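TRAP-T family transporter, DctP (Periplasmic binding) subunit (Sulfitobacter sp. NAS-14.1, PDB 4PF8) binds beta-D-galacturonate as the periplasmic solute-binding subunit of a TRAP transporter and probably delivers it to the membrane subunits for uptake. Local coordinates at residues Lys153-Pro158 / Gln162-Arg167; Leu173-Ile178 / Ala185-Phe190; Glu179-Asn184 / Ser294-Ala299. All blocks are in the same frame, centred on the assembly; numbering follows the deposited sequence. Where two conformers were deposited one is given.

Contact 1: residues Lys153-Pro158 / Gln162-Arg167; sequences KPINTP and QGMKVR. With GTR (beta-D-galactopyranuronic acid), chain D.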
loop_
_atom_site.group_PDB
_atom_site.type_symbol
_atom_site.label_atom_id
_atom_site.label_comp_id
_atom_site.label_asym_id
_atom_site.label_seq_id
_atom_site.Cartn_x
_atom_site.Cartn_y
_atom_site.Cartn_z
ATOM N N LYS A 153 -15.086 9.421 17.205
ATOM C CA LYS A 153 -15.810 8.352 17.872
ATOM C C LYS A 153 -15.498 7.016 17.257
ATOM O O LYS A 153 -14.991 6.946 16.146
ATOM C CB LYS A 153 -17.312 8.599 17.743
ATOM C CG LYS A 153 -17.814 8.559 16.322
ATOM C CD LYS A 153 -19.272 9.003 16.207
ATOM C CE LYS A 153 -19.734 9.005 14.748
ATOM N NZ LYS A 153 -21.176 9.388 14.602
ATOM N N PRO A 154 -15.806 5.933 17.967
ATOM C CA PRO A 154 -15.635 4.626 17.338
ATOM C C PRO A 154 -16.534 4.463 16.126
ATOM O O PRO A 154 -17.649 4.983 16.061
ATOM C CB PRO A 154 -16.088 3.642 18.434
ATOM C CG PRO A 154 -15.966 4.396 19.701
ATOM C CD PRO A 154 -16.260 5.819 19.365
ATOM N N ILE A 155 -16.040 3.693 15.174
ATOM C CA ILE A 155 -16.803 3.229 14.045
ATOM C C ILE A 155 -17.150 1.746 14.218
ATOM O O ILE A 155 -16.269 0.894 14.262
ATOM C CB ILE A 155 -16.015 3.440 12.760
ATOM C CG1 ILE A 155 -15.898 4.938 12.462
ATOM C CG2 ILE A 155 -16.674 2.715 11.601
ATOM C CD1 ILE A 155 -14.750 5.264 11.509
ATOM N N ASN A 156 -18.446 1.465 14.333
ATOM C CA ASN A 156 -18.934 0.086 14.421
ATOM C C ASN A 156 -19.815 -0.344 13.263
ATOM O O ASN A 156 -20.000 -1.535 13.024
ATOM C CB ASN A 156 -19.661 -0.141 15.745
ATOM C CG ASN A 156 -18.686 -0.297 16.891
ATOM O OD1 ASN A 156 -17.996 -1.320 17.007
ATOM N ND2 ASN A 156 -18.577 0.728 17.703
ATOM N N THR A 157 -20.406 0.625 12.574
ATOM C CA THR A 157 -21.235 0.359 11.402
ATOM C C THR A 157 -20.934 1.427 10.358
ATOM O O THR A 157 -20.373 2.487 10.688
ATOM C CB THR A 157 -22.742 0.456 11.716
ATOM O OG1 THR A 157 -23.081 1.828 11.951
ATOM C CG2 THR A 157 -23.095 -0.370 12.923
ATOM N N PRO A 158 -21.304 1.167 9.093
ATOM C CA PRO A 158 -21.021 2.184 8.071
ATOM C C PRO A 158 -21.695 3.511 8.390
ATOM O O PRO A 158 -21.156 4.560 8.032
ATOM C CB PRO A 158 -21.604 1.583 6.789
ATOM C CG PRO A 158 -21.712 0.113 7.056
ATOM C CD PRO A 158 -21.847 -0.077 8.523
ATOM N N GLN A 162 -20.921 8.554 8.412
ATOM C CA GLN A 162 -21.684 9.672 7.867
ATOM C C GLN A 162 -21.193 11.022 8.396
ATOM O O GLN A 162 -21.113 11.246 9.609
ATOM C CB GLN A 162 -23.164 9.492 8.204
ATOM C CG GLN A 162 -23.827 8.446 7.363
ATOM C CD GLN A 162 -25.280 8.243 7.716
ATOM O OE1 GLN A 162 -25.812 8.863 8.636
ATOM N NE2 GLN A 162 -25.922 7.341 7.007
ATOM N N GLY A 163 -20.887 11.924 7.478
ATOM C CA GLY A 163 -20.489 13.271 7.837
ATOM C C GLY A 163 -19.021 13.386 8.210
ATOM O O GLY A 163 -18.517 14.479 8.433
HETATM N N MSE A 164 -18.322 12.270 8.289
HETATM C CA MSE A 164 -16.923 12.308 8.728
HETATM C C MSE A 164 -16.021 12.762 7.600
HETATM O O MSE A 164 -16.192 12.328 6.468
HETATM C CB MSE A 164 -16.481 10.930 9.205
HETATM C CG MSE A 164 -15.142 10.878 9.888
HETATM SE SE MSE A 164 -14.964 9.165 10.831
HETATM C CE MSE A 164 -16.180 9.396 12.272
ATOM N N LYS A 165 -15.030 13.588 7.930
ATOM C CA LYS A 165 -14.047 14.016 6.944
ATOM C C LYS A 165 -12.854 13.069 7.007
ATOM O O LYS A 165 -12.132 13.021 7.998
ATOM C CB LYS A 165 -13.590 15.456 7.197
ATOM C CG LYS A 165 -14.656 16.507 6.929
ATOM C CD LYS A 165 -14.198 17.904 7.333
ATOM C CE LYS A 165 -15.257 18.921 6.956
ATOM N NZ LYS A 165 -15.013 20.256 7.580
ATOM N N VAL A 166 -12.680 12.280 5.954
ATOM C CA VAL A 166 -11.720 11.185 5.956
ATOM C C VAL A 166 -10.708 11.408 4.832
ATOM O O VAL A 166 -11.084 11.601 3.681
ATOM C CB VAL A 166 -12.428 9.827 5.735
ATOM C CG1 VAL A 166 -11.415 8.680 5.821
ATOM C CG2 VAL A 166 -13.545 9.601 6.771
ATOM N N ARG A 167 -9.431 11.391 5.185
ATOM C CA ARG A 167 -8.387 11.448 4.164
ATOM C C ARG A 167 -8.296 10.083 3.499
ATOM O O ARG A 167 -8.397 9.055 4.162
ATOM C CB ARG A 167 -7.038 11.792 4.776
ATOM C CG ARG A 167 -5.883 11.694 3.814
ATOM C CD ARG A 167 -5.242 10.305 3.846
ATOM N NE ARG A 167 -4.119 10.221 2.915
ATOM C CZ ARG A 167 -3.349 9.146 2.769
ATOM N NH1 ARG A 167 -3.554 8.045 3.483
ATOM N NH2 ARG A 167 -2.366 9.167 1.899
HETATM C C1 GTR D . 0.690 2.830 3.687
HETATM C C2 GTR D . 1.494 2.412 2.501
HETATM C C3 GTR D . 2.151 3.658 1.935
HETATM C C4 GTR D . 1.111 4.689 1.517
HETATM C C5 GTR D . 0.280 4.978 2.763
HETATM C C6 GTR D . -0.861 5.933 2.433
HETATM O O1 GTR D . -0.024 1.682 4.244
HETATM O O2 GTR D . 2.516 1.488 2.964
HETATM O O3 GTR D . 2.842 3.249 0.735
HETATM O O4 GTR D . 0.287 4.098 0.497
HETATM O O5 GTR D . -0.275 3.768 3.321
HETATM O O6A GTR D . -1.918 5.765 3.098
HETATM O O6B GTR D . -0.645 6.886 1.650
HETATM O O HOH W 1 -19.753 10.349 11.718
HETATM O O HOH W 2 -22.451 9.268 11.900
HETATM O O HOH W 3 -23.707 5.150 5.828
#
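Met164 contributes more buried surface than any other residue here, and it meets both Ile155 and Lys153. It is a selenomethionine. Its SE sits 4.0 Å from Ile155 CD1, and the two side chains pass each other at a slant. Met164 CG stands opposite the backbone N (chi1 -170°), and the chain stays extended as far as SE, which carries the selenium across to the loop 153-158. The chain then bends (chi3 -71°). This turns the methyl toward the aliphatic part of Lys153, with Met164 CE 4.3 Å from Lys153 CE.

Lys153 runs fully extended beyond its CG and points its ammonium group toward the Gln162 carbonyl, too far for a direct bond. No direct hydrogen bond joins the two segments. Two waters span the gap instead. Water 2 accepts from Lys153 NZ at 3.0 Å, and water 1 lies 2.7 Å from Gln162 O. The other leg of each bridge is weak. The contact is apolar around Met164 and water-mediated between the Lys153 ammonium and Gln162 O.

At the far end of 162-167, Arg167 leaves the loop behind and enters the ligand pocket. Its guanidinium grips the galacturonate carboxylate with two almost straight bonds, Arg167 NH1 to O6A at 2.8 Å (178°) and Arg167 NH2 to O6B at 2.9 Å. The carboxylate carbon C6 lies in the guanidinium plane. A carboxylate held by an arginine in this way is a hallmark of TRAP solute-binding proteins. Arg167 NE bonds Met188 O, which helps fix the rotation of the group.

The loop 153-158 follows strand 146-150 and leads back to strand 165-168. Ile155 also packs on Phe148 of strand 146-150 and on Phe296 of helix 293-299, while Val166 pairs through its backbone with strand 184-187.

Contact 2: residues Leu173-Ile178 / Ala185-Phe190; sequences LFVGMI and ATPMAF. With GTR (beta-D-galactopyranuronic acid), chain D.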
loop_
_atom_site.group_PDB
_atom_site.type_symbol
_atom_site.label_atom_id
_atom_site.label_comp_id
_atom_site.label_asym_id
_atom_site.label_seq_id
_atom_site.Cartn_x
_atom_site.Cartn_y
_atom_site.Cartn_z
ATOM N N LEU A 173 -11.173 5.340 -6.549
ATOM C CA LEU A 173 -11.886 4.249 -5.893
ATOM C C LEU A 173 -12.108 4.538 -4.413
ATOM O O LEU A 173 -13.150 4.191 -3.872
ATOM C CB LEU A 173 -11.138 2.915 -6.032
ATOM C CG LEU A 173 -11.300 2.115 -7.318
ATOM C CD1 LEU A 173 -10.401 0.889 -7.249
ATOM C CD2 LEU A 173 -12.740 1.703 -7.556
ATOM N N PHE A 174 -11.126 5.150 -3.755
ATOM C CA PHE A 174 -11.218 5.423 -2.326
ATOM C C PHE A 174 -12.186 6.553 -2.002
ATOM O O PHE A 174 -12.822 6.552 -0.941
ATOM C CB PHE A 174 -9.828 5.702 -1.733
ATOM C CG PHE A 174 -8.844 4.591 -2.005
ATOM C CD1 PHE A 174 -9.223 3.259 -1.903
ATOM C CD2 PHE A 174 -7.564 4.870 -2.403
ATOM C CE1 PHE A 174 -8.321 2.251 -2.175
ATOM C CE2 PHE A 174 -6.685 3.850 -2.696
ATOM C CZ PHE A 174 -7.062 2.557 -2.559
ATOM N N VAL A 175 -12.309 7.507 -2.910
ATOM C CA VAL A 175 -13.305 8.549 -2.758
ATOM C C VAL A 175 -14.691 7.890 -2.772
ATOM O O VAL A 175 -15.537 8.177 -1.909
ATOM C CB VAL A 175 -13.172 9.586 -3.877
ATOM C CG1 VAL A 175 -14.348 10.565 -3.856
ATOM C CG2 VAL A 175 -11.863 10.321 -3.752
ATOM N N GLY A 176 -14.913 6.990 -3.726
ATOM C CA GLY A 176 -16.179 6.283 -3.838
ATOM C C GLY A 176 -16.485 5.451 -2.600
ATOM O O GLY A 176 -17.629 5.358 -2.154
HETATM N N MSE A 177 -15.461 4.842 -2.028
HETATM C CA MSE A 177 -15.613 4.036 -0.827
HETATM C C MSE A 177 -16.155 4.864 0.338
HETATM O O MSE A 177 -17.094 4.451 1.024
HETATM C CB MSE A 177 -14.253 3.439 -0.474
HETATM C CG MSE A 177 -14.130 2.831 0.895
HETATM SE SE MSE A 177 -12.342 2.048 1.024
HETATM C CE MSE A 177 -12.331 1.372 -0.746
ATOM N N ILE A 178 -15.563 6.024 0.564
ATOM C CA ILE A 178 -15.969 6.889 1.667
ATOM C C ILE A 178 -17.362 7.470 1.401
ATOM O O ILE A 178 -18.216 7.519 2.303
ATOM C CB ILE A 178 -14.947 8.021 1.879
ATOM C CG1 ILE A 178 -13.591 7.456 2.253
ATOM C CG2 ILE A 178 -15.387 8.975 2.954
ATOM C CD1 ILE A 178 -13.623 6.561 3.418
ATOM N N ALA A 185 -14.631 12.574 1.503
ATOM C CA ALA A 185 -13.267 12.143 1.219
ATOM C C ALA A 185 -12.385 13.262 0.710
ATOM O O ALA A 185 -12.814 14.080 -0.090
ATOM C CB ALA A 185 -13.287 11.046 0.203
ATOM N N THR A 186 -11.140 13.279 1.172
ATOM C CA THR A 186 -10.167 14.228 0.667
ATOM C C THR A 186 -8.898 13.446 0.332
ATOM O O THR A 186 -8.255 12.928 1.232
ATOM C CB THR A 186 -9.802 15.280 1.727
ATOM O OG1 THR A 186 -10.966 16.034 2.070
ATOM C CG2 THR A 186 -8.793 16.273 1.160
ATOM N N PRO A 187 -8.552 13.354 -0.969
ATOM C CA PRO A 187 -7.283 12.748 -1.385
ATOM C C PRO A 187 -6.155 13.655 -0.898
ATOM O O PRO A 187 -6.211 14.870 -1.099
ATOM C CB PRO A 187 -7.376 12.724 -2.915
ATOM C CG PRO A 187 -8.822 12.964 -3.224
ATOM C CD PRO A 187 -9.350 13.798 -2.120
HETATM N N MSE A 188 -5.166 13.081 -0.222
HETATM C CA MSE A 188 -4.069 13.871 0.333
HETATM C C MSE A 188 -2.830 12.990 0.434
HETATM O O MSE A 188 -2.901 11.827 0.840
HETATM C CB MSE A 188 -4.431 14.382 1.730
HETATM C CG MSE A 188 -3.380 15.251 2.392
HETATM SE SE MSE A 188 -3.984 15.747 4.195
HETATM C CE MSE A 188 -5.775 15.913 3.768
ATOM N N ALA A 189 -1.681 13.551 0.073
ATOM C CA ALA A 189 -0.416 12.856 0.278
ATOM C C ALA A 189 -0.208 12.407 1.719
ATOM O O ALA A 189 -0.555 13.115 2.677
ATOM C CB ALA A 189 0.743 13.752 -0.174
ATOM N N PHE A 190 0.376 11.225 1.880
ATOM C CA PHE A 190 0.567 10.597 3.190
ATOM C C PHE A 190 1.286 11.506 4.189
ATOM O O PHE A 190 0.915 11.558 5.347
ATOM C CB PHE A 190 1.341 9.288 2.994
ATOM C CG PHE A 190 1.404 8.382 4.193
ATOM C CD1 PHE A 190 0.265 7.981 4.861
ATOM C CD2 PHE A 190 2.607 7.854 4.568
ATOM C CE1 PHE A 190 0.348 7.117 5.928
ATOM C CE2 PHE A 190 2.696 6.939 5.619
ATOM C CZ PHE A 190 1.552 6.584 6.297
HETATM C C1 GTR D . 0.690 2.830 3.687
HETATM C C2 GTR D . 1.494 2.412 2.501
HETATM C C3 GTR D . 2.151 3.658 1.935
HETATM C C4 GTR D . 1.111 4.689 1.517
HETATM C C5 GTR D . 0.280 4.978 2.763
HETATM C C6 GTR D . -0.861 5.933 2.433
HETATM O O1 GTR D . -0.024 1.682 4.244
HETATM O O2 GTR D . 2.516 1.488 2.964
HETATM O O3 GTR D . 2.842 3.249 0.735
HETATM O O4 GTR D . 0.287 4.098 0.497
HETATM O O5 GTR D . -0.275 3.768 3.321
HETATM O O6A GTR D . -1.918 5.765 3.098
HETATM O O6B GTR D . -0.645 6.886 1.650
#
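Pro187 turns the CG of its ring to Val175, while the aromatic ring of Phe190, three residues on, faces the ligand. One face of the Phe190 ring carries galacturonate C5, 3.6 Å above the plane and over the centre. The frame is a beta-alpha-beta unit: strand 165-168 leads into helix 172-179, which returns to strand 184-187, parallel to the first. The C5-H of the sugar points at the Phe190 ring, so this is a CH-pi contact. Phe190 CG lies anti to the backbone N (chi1 -169°), which directs the ring into the pocket. On the helix, the Phe174 ring has Met177 CE in its plane at the edge.

Helix 173-178 runs nearly antiparallel to strand 185-187, at 163°, with the axes 8.1 Å apart. The join between them is wholly apolar. Val175 CG2 reaches Pro187 CG at 4.1 Å. Ile178 also rests on Val166 and Val168, so the helix spans both strands. The small methyl of Ala185 lets the helix come close: Ala185 CB lies 3.9 Å from Val175 CA and 3.8 Å from Ile178 CB.

Contact 3: residues Glu179-Asn184 / Ser294-Ala299; sequences ESMGGN and SAFQEA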
loop_
_atom_site.group_PDB
_atom_site.type_symbol
_atom_site.label_atom_id
_atom_site.label_comp_id
_atom_site.label_asym_id
_atom_site.label_seq_id
_atom_site.Cartn_x
_atom_site.Cartn_y
_atom_site.Cartn_z
ATOM N N GLU A 179 -17.608 7.904 0.172
ATOM C CA GLU A 179 -18.907 8.480 -0.188
ATOM C C GLU A 179 -20.036 7.454 -0.043
ATOM O O GLU A 179 -21.177 7.793 0.318
ATOM C CB GLU A 179 -18.863 9.047 -1.621
ATOM C CG GLU A 179 -18.038 10.304 -1.709
ATOM C CD GLU A 179 -18.065 10.970 -3.074
ATOM O OE1 GLU A 179 -17.547 12.104 -3.158
ATOM O OE2 GLU A 179 -18.580 10.372 -4.051
ATOM N N SER A 180 -19.738 6.192 -0.328
ATOM C CA SER A 180 -20.758 5.154 -0.246
ATOM C C SER A 180 -21.197 4.959 1.199
ATOM O O SER A 180 -22.264 4.395 1.452
ATOM C CB SER A 180 -20.215 3.852 -0.818
ATOM O OG SER A 180 -20.095 3.939 -2.232
HETATM N N MSE A 181 -20.402 5.434 2.157
HETATM C CA MSE A 181 -20.830 5.385 3.561
HETATM C C MSE A 181 -21.219 6.744 4.093
HETATM O O MSE A 181 -21.428 6.916 5.297
HETATM C CB MSE A 181 -19.740 4.776 4.418
HETATM C CG MSE A 181 -19.489 3.316 4.063
HETATM SE SE MSE A 181 -18.127 2.567 5.175
HETATM C CE MSE A 181 -16.645 3.496 4.533
ATOM N N GLY A 182 -21.341 7.712 3.199
ATOM C CA GLY A 182 -21.811 9.032 3.564
ATOM C C GLY A 182 -20.737 9.941 4.138
ATOM O O GLY A 182 -21.058 11.002 4.673
ATOM N N GLY A 183 -19.474 9.551 3.999
ATOM C CA GLY A 183 -18.375 10.382 4.458
ATOM C C GLY A 183 -17.962 11.384 3.403
ATOM O O GLY A 183 -18.465 11.372 2.270
ATOM N N ASN A 184 -17.053 12.266 3.783
ATOM C CA ASN A 184 -16.510 13.246 2.861
ATOM C C ASN A 184 -15.023 12.987 2.704
ATOM O O ASN A 184 -14.263 13.126 3.654
ATOM C CB ASN A 184 -16.788 14.659 3.359
ATOM C CG ASN A 184 -18.276 14.922 3.549
ATOM O OD1 ASN A 184 -19.051 14.939 2.583
ATOM N ND2 ASN A 184 -18.686 15.100 4.798
ATOM N N SER A 294 -20.494 -7.859 7.593
ATOM C CA SER A 294 -21.395 -7.929 6.447
ATOM C C SER A 294 -21.926 -6.563 6.050
ATOM O O SER A 294 -22.098 -6.297 4.871
ATOM C CB SER A 294 -22.569 -8.857 6.745
ATOM O OG SER A 294 -22.130 -10.188 6.926
ATOM N N ALA A 295 -22.203 -5.708 7.029
ATOM C CA ALA A 295 -22.740 -4.388 6.727
ATOM C C ALA A 295 -21.741 -3.523 5.968
ATOM O O ALA A 295 -22.136 -2.803 5.061
ATOM C CB ALA A 295 -23.213 -3.672 7.997
ATOM N N PHE A 296 -20.461 -3.585 6.330
ATOM C CA PHE A 296 -19.452 -2.853 5.585
ATOM C C PHE A 296 -19.289 -3.408 4.187
ATOM O O PHE A 296 -19.139 -2.637 3.233
ATOM C CB PHE A 296 -18.101 -2.853 6.319
ATOM C CG PHE A 296 -18.078 -1.933 7.500
ATOM C CD1 PHE A 296 -17.789 -0.597 7.350
ATOM C CD2 PHE A 296 -18.367 -2.413 8.760
ATOM C CE1 PHE A 296 -17.796 0.247 8.445
ATOM C CE2 PHE A 296 -18.365 -1.579 9.850
ATOM C CZ PHE A 296 -18.081 -0.258 9.697
ATOM N N GLN A 297 -19.314 -4.731 4.061
ATOM C CA GLN A 297 -19.182 -5.350 2.755
ATOM C C GLN A 297 -20.339 -4.928 1.851
ATOM O O GLN A 297 -20.126 -4.570 0.689
ATOM C CB GLN A 297 -19.116 -6.859 2.884
ATOM C CG GLN A 297 -17.826 -7.313 3.536
ATOM C CD GLN A 297 -17.819 -8.790 3.756
ATOM O OE1 GLN A 297 -18.827 -9.364 4.177
ATOM N NE2 GLN A 297 -16.705 -9.424 3.452
ATOM N N GLU A 298 -21.556 -4.955 2.382
ATOM C CA GLU A 298 -22.728 -4.571 1.593
ATOM C C GLU A 298 -22.652 -3.109 1.180
ATOM O O GLU A 298 -23.054 -2.750 0.074
ATOM C CB GLU A 298 -24.015 -4.822 2.381
ATOM C CG GLU A 298 -24.376 -6.291 2.574
ATOM C CD GLU A 298 -25.762 -6.479 3.178
ATOM O OE1 GLU A 298 -26.507 -5.478 3.293
ATOM O OE2 GLU A 298 -26.107 -7.630 3.534
ATOM N N ALA A 299 -22.127 -2.271 2.068
ATOM C CA ALA A 299 -22.034 -0.844 1.803
ATOM C C ALA A 299 -21.100 -0.563 0.641
ATOM O O ALA A 299 -21.231 0.479 0.006
ATOM C CB ALA A 299 -21.555 -0.106 3.029
HETATM O O HOH W 4 -23.609 1.842 0.070
#
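Phe296 and Ala299, one helical turn apart on helix 293-299, receive the turn that ends helix 172-179. Phe296 comes first. Its ring offers an edge to the selenium of selenomethionine Met181. Met181 SE is 3.9 Å from Phe296 CD1 and 5.0 Å from the ring centroid, 76° off the ring normal. This is a Met-aromatic contact of the edge type. The two side chains cross at about a right angle. Met181 CG is anti to the carbonyl carbon (chi1 -65°), and an extended chi2 then carries the selenium out to the ring edge. The same ring packs on Ile155, and Met181 on Pro158, so the two belong to a shared apolar patch.

Ala299 follows and is the more buried of the two by this contact. Its methyl points to the turn, and Ala299 CB lies 4.1 Å from Met181 CG. Its carbonyl faces Ser180, with Ala299 O 3.6 Å from Ser180 CB. Water 4 donates to both backbones, at 2.7 Å to Ala299 O and 3.2 Å to Ser180 O. The hydroxyl of Ser180 is hydrogen-bonded to Gly176 O, one turn back.

The turn itself is a Schellman motif. Gly182, with positive phi, is its C-prime residue, Gly183 N bonds Ile178 O, and Gly182 N bonds Glu179 O.

The chemistry is mixed. Dispersion and the selenium at the ring edge hold the buried side. At Ser180 and Ala299 two carbonyl oxygens, which cannot bond each other, are joined by one water that supplies both protons.

From the N terminus, contact 1 comes first. It closes a short loop over residues 159-161, within the connection from strand 146-150 to strand 165-168. Contact 2 opens after contact 1 has closed. It folds helix 172-179 back on strand 184-187. Contact 3 starts between the two segments of contact 2 and its second segment begins 110 residues further on, so these two cross. It ties the helix-to-strand turn to helix 293-299 near the C terminus. Backbone bonds also join the contacts: Val166 O to Thr186 N links contacts 1 and 2, and Met164 O to Asn184 N links 1 and 3. Contacts 1 and 2 both reach the galacturonate; contact 3 holds no residue of the ligand pocket.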